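Side-chain contacts in putative metal-dependent isothiocyanate hydrolase SaxA (Pectobacterium carotovorum, PDB 6BRM), which probably hydrolyses isothiocyanates at a two-zinc site, as a member of the metallo-beta-lactamase superfamily: residues B[134-139]-B[193-198]; B[169-174]-B[183-188]. One frame throughout, in Å; residues are numbered along the deposited sequence.

Contact 1: B[134-139]-B[193-198]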
ATOM      1  N   TYR B 134      11.026   0.731   4.641  1.00 46.36           N
ATOM      2  CA  TYR B 134      10.154   1.869   4.993  1.00 45.55           C
ATOM      3  C   TYR B 134       9.951   2.094   6.505  1.00 46.45           C
ATOM      4  O   TYR B 134       9.357   3.101   6.898  1.00 46.20           O
ATOM      5  CB  TYR B 134       8.814   1.780   4.249  1.00 43.40           C
ATOM      6  CG  TYR B 134       8.932   2.178   2.796  1.00 41.88           C
ATOM      7  CD1 TYR B 134       8.886   3.514   2.417  1.00 40.38           C
ATOM      8  CD2 TYR B 134       9.115   1.219   1.799  1.00 42.51           C
ATOM      9  CE1 TYR B 134       9.009   3.887   1.088  1.00 40.70           C
ATOM     10  CE2 TYR B 134       9.237   1.579   0.464  1.00 41.40           C
ATOM     11  CZ  TYR B 134       9.178   2.912   0.112  1.00 40.85           C
ATOM     12  OH  TYR B 134       9.291   3.272  -1.211  1.00 40.03           O
ATOM     13  N   ALA B 135      10.434   1.173   7.341  1.00 49.01           N
ATOM     14  CA  ALA B 135      10.578   1.426   8.787  1.00 51.36           C
ATOM     15  C   ALA B 135      11.704   2.429   9.075  1.00 53.91           C
ATOM     16  O   ALA B 135      11.657   3.150  10.079  1.00 54.85           O
ATOM     17  CB  ALA B 135      10.824   0.128   9.544  1.00 50.61           C
ATOM     18  N   ASP B 136      12.714   2.454   8.202  1.00 55.70           N
ATOM     19  CA  ASP B 136      13.774   3.461   8.241  1.00 55.36           C
ATOM     20  C   ASP B 136      13.216   4.758   7.665  1.00 54.86           C
ATOM     21  O   ASP B 136      12.855   4.810   6.490  1.00 56.41           O
ATOM     22  CB  ASP B 136      14.995   2.984   7.436  1.00 55.85           C
ATOM     23  CG  ASP B 136      16.220   3.873   7.622  1.00 56.98           C
ATOM     24  OD1 ASP B 136      16.169   5.071   7.258  1.00 55.20           O
ATOM     25  OD2 ASP B 136      17.250   3.363   8.107  1.00 59.93           O
ATOM     26  N   ALA B 137      13.152   5.798   8.497  1.00 54.80           N
ATOM     27  CA  ALA B 137      12.609   7.100   8.093  1.00 54.56           C
ATOM     28  C   ALA B 137      13.479   7.841   7.073  1.00 55.84           C
ATOM     29  O   ALA B 137      12.971   8.675   6.326  1.00 56.14           O
ATOM     30  CB  ALA B 137      12.386   7.978   9.316  1.00 54.04           C
ATOM     31  N   GLN B 138      14.778   7.543   7.051  1.00 57.49           N
ATOM     32  CA  GLN B 138      15.711   8.167   6.104  1.00 58.85           C
ATOM     33  C   GLN B 138      15.536   7.549   4.714  1.00 56.89           C
ATOM     34  O   GLN B 138      15.374   8.266   3.719  1.00 55.74           O
ATOM     35  CB  GLN B 138      17.159   8.005   6.598  1.00 61.80           C
ATOM     36  CG  GLN B 138      18.124   9.086   6.134  1.00 63.82           C
ATOM     37  CD  GLN B 138      19.445   9.045   6.890  1.00 67.33           C
ATOM     38  OE1 GLN B 138      19.468   9.023   8.124  1.00 67.89           O
ATOM     39  NE2 GLN B 138      20.555   9.041   6.154  1.00 68.15           N
ATOM     40  N   LEU B 139      15.556   6.219   4.664  1.00 54.11           N
ATOM     41  CA  LEU B 139      15.338   5.471   3.423  1.00 53.93           C
ATOM     42  C   LEU B 139      13.884   5.506   2.941  1.00 54.09           C
ATOM     43  O   LEU B 139      13.616   5.202   1.781  1.00 52.28           O
ATOM     44  CB  LEU B 139      15.792   4.016   3.579  1.00 52.37           C
ATOM     45  CG  LEU B 139      17.278   3.786   3.870  1.00 51.86           C
ATOM     46  CD1 LEU B 139      17.518   2.330   4.229  1.00 52.31           C
ATOM     47  CD2 LEU B 139      18.154   4.192   2.693  1.00 51.53           C
ATOM     48  N   ASP B 193      21.538  -3.102  -0.174  1.00 70.01           N
ATOM     49  CA  ASP B 193      22.577  -3.923   0.467  1.00 72.33           C
ATOM     50  C   ASP B 193      22.038  -4.781   1.609  1.00 70.74           C
ATOM     51  O   ASP B 193      22.346  -5.970   1.684  1.00 73.75           O
ATOM     52  CB  ASP B 193      23.720  -3.038   0.986  1.00 76.07           C
ATOM     53  CG  ASP B 193      24.941  -3.836   1.405  1.00 78.04           C
ATOM     54  OD1 ASP B 193      25.454  -4.619   0.576  1.00 79.49           O
ATOM     55  OD2 ASP B 193      25.398  -3.665   2.555  1.00 80.52           O
ATOM     56  N   LEU B 194      21.223  -4.179   2.475  1.00 69.32           N
ATOM     57  CA  LEU B 194      20.690  -4.864   3.663  1.00 68.87           C
ATOM     58  C   LEU B 194      19.172  -5.103   3.657  1.00 65.03           C
ATOM     59  O   LEU B 194      18.717  -6.079   4.256  1.00 61.90           O
ATOM     60  CB  LEU B 194      21.108  -4.132   4.946  1.00 71.67           C
ATOM     61  CG  LEU B 194      20.780  -2.643   5.108  1.00 73.67           C
ATOM     62  CD1 LEU B 194      20.454  -2.331   6.563  1.00 75.01           C
ATOM     63  CD2 LEU B 194      21.918  -1.753   4.619  1.00 75.48           C
ATOM     64  N   TYR B 195      18.399  -4.239   2.990  1.00 63.43           N
ATOM     65  CA  TYR B 195      16.925  -4.323   3.009  1.00 61.63           C
ATOM     66  C   TYR B 195      16.285  -5.041   1.801  1.00 58.99           C
ATOM     67  O   TYR B 195      15.068  -4.976   1.617  1.00 60.01           O
ATOM     68  CB  TYR B 195      16.325  -2.916   3.178  1.00 62.07           C
ATOM     69  CG  TYR B 195      16.612  -2.290   4.529  1.00 63.00           C
ATOM     70  CD1 TYR B 195      16.069  -2.830   5.698  1.00 63.60           C
ATOM     71  CD2 TYR B 195      17.411  -1.151   4.645  1.00 63.05           C
ATOM     72  CE1 TYR B 195      16.318  -2.263   6.941  1.00 63.31           C
ATOM     73  CE2 TYR B 195      17.667  -0.578   5.885  1.00 64.38           C
ATOM     74  CZ  TYR B 195      17.118  -1.136   7.028  1.00 64.11           C
ATOM     75  OH  TYR B 195      17.371  -0.572   8.256  1.00 64.41           O
ATOM     76  N   GLY B 196      17.085  -5.738   0.995  1.00 56.05           N
ATOM     77  CA  GLY B 196      16.553  -6.546  -0.106  1.00 54.13           C
ATOM     78  C   GLY B 196      16.117  -5.718  -1.305  1.00 53.07           C
ATOM     79  O   GLY B 196      16.355  -4.509  -1.330  1.00 52.50           O
ATOM     80  N   PRO B 197      15.470  -6.364  -2.306  1.00 51.93           N
ATOM     81  CA  PRO B 197      15.067  -5.715  -3.566  1.00 51.07           C
ATOM     82  C   PRO B 197      14.233  -4.436  -3.412  1.00 51.67           C
ATOM     83  O   PRO B 197      13.403  -4.347  -2.501  1.00 54.73           O
ATOM     84  CB  PRO B 197      14.251  -6.799  -4.276  1.00 51.13           C
ATOM     85  CG  PRO B 197      14.801  -8.078  -3.758  1.00 51.52           C
ATOM     86  CD  PRO B 197      15.173  -7.811  -2.327  1.00 51.92           C
ATOM     87  N   ILE B 198      14.483  -3.464  -4.293  1.00 48.65           N
ATOM     88  CA  ILE B 198      13.778  -2.170  -4.308  1.00 46.54           C
ATOM     89  C   ILE B 198      12.801  -1.995  -5.483  1.00 45.27           C
ATOM     90  O   ILE B 198      11.994  -1.055  -5.478  1.00 43.00           O
ATOM     91  CB  ILE B 198      14.758  -0.965  -4.274  1.00 46.74           C
ATOM     92  CG1 ILE B 198      15.781  -1.027  -5.419  1.00 46.24           C
ATOM     93  CG2 ILE B 198      15.473  -0.907  -2.931  1.00 46.89           C
ATOM     94  CD1 ILE B 198      16.413   0.308  -5.745  1.00 46.44           C
TER
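Leu139 and Tyr195 meet through matching first torsions: in each, CG lies anti to the carbonyl carbon and beside the backbone N (chi1 -67° for Tyr195), so each side chain is aimed at the opposing segment. The second torsion of Leu139 is extended and carries branch CD1 forward to one side of the tyrosine ring. CD1 lies 3.3 Å from CE2 and 3.5 Å from CD2 of Tyr195; the approach is oblique, neither over the face nor at the edge. On the opposite side of the ring plane, CD1 of Leu194 lies over a face, offset toward the rim. Asp136 completes the contact at the phenol end. Its OD2 is 3.9 Å from Tyr195 OH, beyond hydrogen-bonding range, and the carboxylate and ring planes stand 72° apart. The other oxygen works within its own segment: Asp136 is the N-cap of helix 137-143, and OD1 accepts from Leu139 N at 2.9 Å along a nearly straight N-H (169°), with a weaker bond from Gln138 N. A negative charge at this N-terminus would probably interact favourably with the helix dipole. The bond to Leu139 N probably helps to set the turn from which Leu139 projects. Tyr195 belongs to the turn joining strands 191-192 and 196-197, a small antiparallel pair; beyond it, Ile198 O bonds ND1 of the zinc ligand His128. At the start of helix 137-143, Ala137 packs against Met211 in helix 203-211 of the second subunit.

Contact 2: B[169-174]-B[183-188]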
ATOM      1  N   LYS B 169       0.314  -5.496  -1.917  1.00 44.89           N
ATOM      2  CA  LYS B 169      -1.093  -5.796  -2.272  1.00 45.07           C
ATOM      3  C   LYS B 169      -1.795  -4.690  -3.086  1.00 44.70           C
ATOM      4  O   LYS B 169      -2.702  -5.002  -3.858  1.00 47.37           O
ATOM      5  CB  LYS B 169      -1.930  -6.234  -1.047  1.00 45.74           C
ATOM      6  CG  LYS B 169      -3.028  -5.287  -0.565  1.00 45.01           C
ATOM      7  CD  LYS B 169      -3.739  -5.879   0.639  1.00 44.23           C
ATOM      8  CE  LYS B 169      -4.923  -5.034   1.068  1.00 43.81           C
ATOM      9  NZ  LYS B 169      -4.550  -3.648   1.448  1.00 42.87           N
ATOM     10  N   PRO B 170      -1.390  -3.409  -2.928  1.00 43.67           N
ATOM     11  CA  PRO B 170      -1.904  -2.389  -3.857  1.00 43.94           C
ATOM     12  C   PRO B 170      -1.608  -2.665  -5.339  1.00 45.02           C
ATOM     13  O   PRO B 170      -2.360  -2.214  -6.212  1.00 45.10           O
ATOM     14  CB  PRO B 170      -1.196  -1.115  -3.392  1.00 42.04           C
ATOM     15  CG  PRO B 170      -1.021  -1.324  -1.934  1.00 42.71           C
ATOM     16  CD  PRO B 170      -0.658  -2.779  -1.813  1.00 43.47           C
ATOM     17  N   TYR B 171      -0.520  -3.387  -5.609  1.00 44.28           N
ATOM     18  CA  TYR B 171      -0.235  -3.870  -6.954  1.00 45.56           C
ATOM     19  C   TYR B 171      -1.191  -5.004  -7.355  1.00 47.11           C
ATOM     20  O   TYR B 171      -1.692  -5.020  -8.475  1.00 48.54           O
ATOM     21  CB  TYR B 171       1.230  -4.321  -7.071  1.00 45.36           C
ATOM     22  CG  TYR B 171       1.529  -4.981  -8.387  1.00 44.13           C
ATOM     23  CD1 TYR B 171       1.696  -4.218  -9.537  1.00 44.66           C
ATOM     24  CD2 TYR B 171       1.602  -6.366  -8.494  1.00 43.14           C
ATOM     25  CE1 TYR B 171       1.950  -4.814 -10.759  1.00 44.44           C
ATOM     26  CE2 TYR B 171       1.854  -6.974  -9.711  1.00 43.44           C
ATOM     27  CZ  TYR B 171       2.028  -6.191 -10.840  1.00 44.06           C
ATOM     28  OH  TYR B 171       2.275  -6.754 -12.058  1.00 43.09           O
ATOM     29  N   VAL B 172      -1.430  -5.945  -6.445  1.00 49.69           N
ATOM     30  CA  VAL B 172      -2.338  -7.077  -6.699  1.00 50.73           C
ATOM     31  C   VAL B 172      -3.777  -6.607  -6.919  1.00 52.57           C
ATOM     32  O   VAL B 172      -4.436  -7.062  -7.856  1.00 55.40           O
ATOM     33  CB  VAL B 172      -2.299  -8.125  -5.554  1.00 50.49           C
ATOM     34  CG1 VAL B 172      -3.308  -9.251  -5.795  1.00 50.19           C
ATOM     35  CG2 VAL B 172      -0.895  -8.695  -5.412  1.00 50.97           C
ATOM     36  N   LYS B 173      -4.255  -5.709  -6.059  1.00 53.97           N
ATOM     37  CA  LYS B 173      -5.601  -5.127  -6.204  1.00 56.20           C
ATOM     38  C   LYS B 173      -5.806  -4.341  -7.504  1.00 55.07           C
ATOM     39  O   LYS B 173      -6.928  -4.263  -8.007  1.00 56.41           O
ATOM     40  CB  LYS B 173      -5.939  -4.227  -5.010  1.00 58.47           C
ATOM     41  CG  LYS B 173      -6.194  -4.990  -3.720  1.00 60.08           C
ATOM     42  CD  LYS B 173      -6.393  -4.055  -2.537  1.00 62.32           C
ATOM     43  CE  LYS B 173      -7.726  -3.322  -2.586  1.00 64.04           C
ATOM     44  NZ  LYS B 173      -7.902  -2.423  -1.410  1.00 65.10           N
ATOM     45  N   SER B 174      -4.732  -3.751  -8.032  1.00 54.73           N
ATOM     46  CA  SER B 174      -4.781  -3.050  -9.320  1.00 54.27           C
ATOM     47  C   SER B 174      -4.951  -4.013 -10.496  1.00 53.80           C
ATOM     48  O   SER B 174      -5.671  -3.707 -11.442  1.00 56.13           O
ATOM     49  CB  SER B 174      -3.531  -2.198  -9.514  1.00 54.21           C
ATOM     50  OG  SER B 174      -3.428  -1.244  -8.475  1.00 55.74           O
ATOM     51  N   VAL B 183       0.617  -5.591 -18.969  1.00 51.05           N
ATOM     52  CA  VAL B 183       1.227  -5.122 -17.723  1.00 50.19           C
ATOM     53  C   VAL B 183       2.716  -4.880 -17.972  1.00 48.74           C
ATOM     54  O   VAL B 183       3.465  -5.831 -18.196  1.00 49.06           O
ATOM     55  CB  VAL B 183       1.028  -6.139 -16.575  1.00 50.69           C
ATOM     56  CG1 VAL B 183       1.507  -5.564 -15.249  1.00 51.54           C
ATOM     57  CG2 VAL B 183      -0.440  -6.528 -16.457  1.00 51.17           C
ATOM     58  N   VAL B 184       3.134  -3.612 -17.938  1.00 47.34           N
ATOM     59  CA  VAL B 184       4.537  -3.236 -18.139  1.00 46.96           C
ATOM     60  C   VAL B 184       5.241  -3.170 -16.779  1.00 47.12           C
ATOM     61  O   VAL B 184       4.907  -2.322 -15.947  1.00 46.34           O
ATOM     62  CB  VAL B 184       4.680  -1.876 -18.868  1.00 47.14           C
ATOM     63  CG1 VAL B 184       6.139  -1.612 -19.237  1.00 47.21           C
ATOM     64  CG2 VAL B 184       3.805  -1.831 -20.112  1.00 47.32           C
ATOM     65  N   LEU B 185       6.207  -4.064 -16.560  1.00 48.23           N
ATOM     66  CA  LEU B 185       6.946  -4.144 -15.295  1.00 49.61           C
ATOM     67  C   LEU B 185       8.355  -3.572 -15.420  1.00 51.19           C
ATOM     68  O   LEU B 185       8.984  -3.670 -16.480  1.00 50.39           O
ATOM     69  CB  LEU B 185       7.051  -5.595 -14.827  1.00 50.01           C
ATOM     70  CG  LEU B 185       5.770  -6.421 -14.769  1.00 49.74           C
ATOM     71  CD1 LEU B 185       6.092  -7.817 -14.272  1.00 49.71           C
ATOM     72  CD2 LEU B 185       4.717  -5.769 -13.892  1.00 49.49           C
ATOM     73  N   ASN B 186       8.831  -2.986 -14.321  1.00 51.84           N
ATOM     74  CA  ASN B 186      10.210  -2.518 -14.192  1.00 51.08           C
ATOM     75  C   ASN B 186      11.033  -3.624 -13.530  1.00 52.07           C
ATOM     76  O   ASN B 186      11.170  -3.659 -12.305  1.00 53.23           O
ATOM     77  CB  ASN B 186      10.252  -1.223 -13.373  1.00 49.83           C
ATOM     78  CG  ASN B 186       9.622  -0.047 -14.105  1.00 49.97           C
ATOM     79  OD1 ASN B 186       9.095  -0.187 -15.213  1.00 49.09           O
ATOM     80  ND2 ASN B 186       9.679   1.126 -13.489  1.00 48.54           N
ATOM     81  N   THR B 187      11.564  -4.529 -14.357  1.00 53.81           N
ATOM     82  CA  THR B 187      12.252  -5.748 -13.902  1.00 54.48           C
ATOM     83  C   THR B 187      13.783  -5.600 -13.934  1.00 56.45           C
ATOM     84  O   THR B 187      14.495  -6.402 -14.546  1.00 56.32           O
ATOM     85  CB  THR B 187      11.836  -6.965 -14.756  1.00 54.17           C
ATOM     86  OG1 THR B 187      12.044  -6.670 -16.142  1.00 54.45           O
ATOM     87  CG2 THR B 187      10.381  -7.305 -14.537  1.00 54.36           C
ATOM     88  N   GLY B 188      14.281  -4.571 -13.258  1.00 57.31           N
ATOM     89  CA  GLY B 188      15.715  -4.348 -13.120  1.00 58.13           C
ATOM     90  C   GLY B 188      16.380  -5.224 -12.081  1.00 58.51           C
ATOM     91  O   GLY B 188      17.553  -5.575 -12.223  1.00 58.15           O
TER
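A beta-alpha-beta unit, strand 159-163, helix 169-178 and strand 182-186, is bridged here by Tyr171 reaching from the helix to its second strand. CG of Tyr171 stands anti to the backbone N (chi1 173°), which sends the ring off the helix with its hydroxyl leading. The OH abuts two neighbouring methyls of the strand, 3.5 Å from Val183 CG1 and 3.2 Å from Leu185 CD2. The valine methyl lies at the ring edge, near the ring plane, and the two side chains come from opposite directions. Leu185 instead crosses Tyr171 at about a right angle, and its CD2, 4.1 Å from CZ, meets the ring obliquely. Val183 points toward the helix and Val184 away; Leu185, two residues on, reaches the phenol end with its branch CD2, its CG lying anti to the carbonyl carbon (chi1 -51°). Strands 159-163 and 182-186 run parallel and adjacent in one of the two seven-stranded sheets, as expected of the metallo-beta-lactamase sandwich, and the helix is the crossover between them. Trp167 meets the Tyr171 ring edge-to-face. One turn along the helix, Ser174 OG donates to Pro170 O at 2.7 Å, nearly in line with the carbonyl bond (166°), which satisfies this buried hydroxyl within its own helix. Further along the strand, Asn186 ND2 bonds OD1 of Asp164, the aspartate shared by both zinc ions, and so probably helps to position a metal ligand. At the start of the helix, Lys169 NZ forms a salt bridge with Asp125 of the second subunit.

Overall arrangement
Contact 1 lies at the surface and contact 2 in the interior; their centres are 19 Å apart and their nearest atoms about 7 Å, without touching. Each turns on one tyrosine met by aliphatic methyls, Leu139 in contact 1, Val183 and Leu185 in contact 2, but in contact 1 a methyl approaches ring carbons, while in contact 2 the hydroxyl end rests against the methyls. Contact 1 brings a capped helix start to a hairpin turn, whereas contact 2 joins neighbours within one crossover, lying between the segments of contact 1 in sequence. Neither touches the zinc ions, but in each the second segment hydrogen-bonds a zinc ligand, and both adjoin the second subunit, where Val172 packs on its Tyr134.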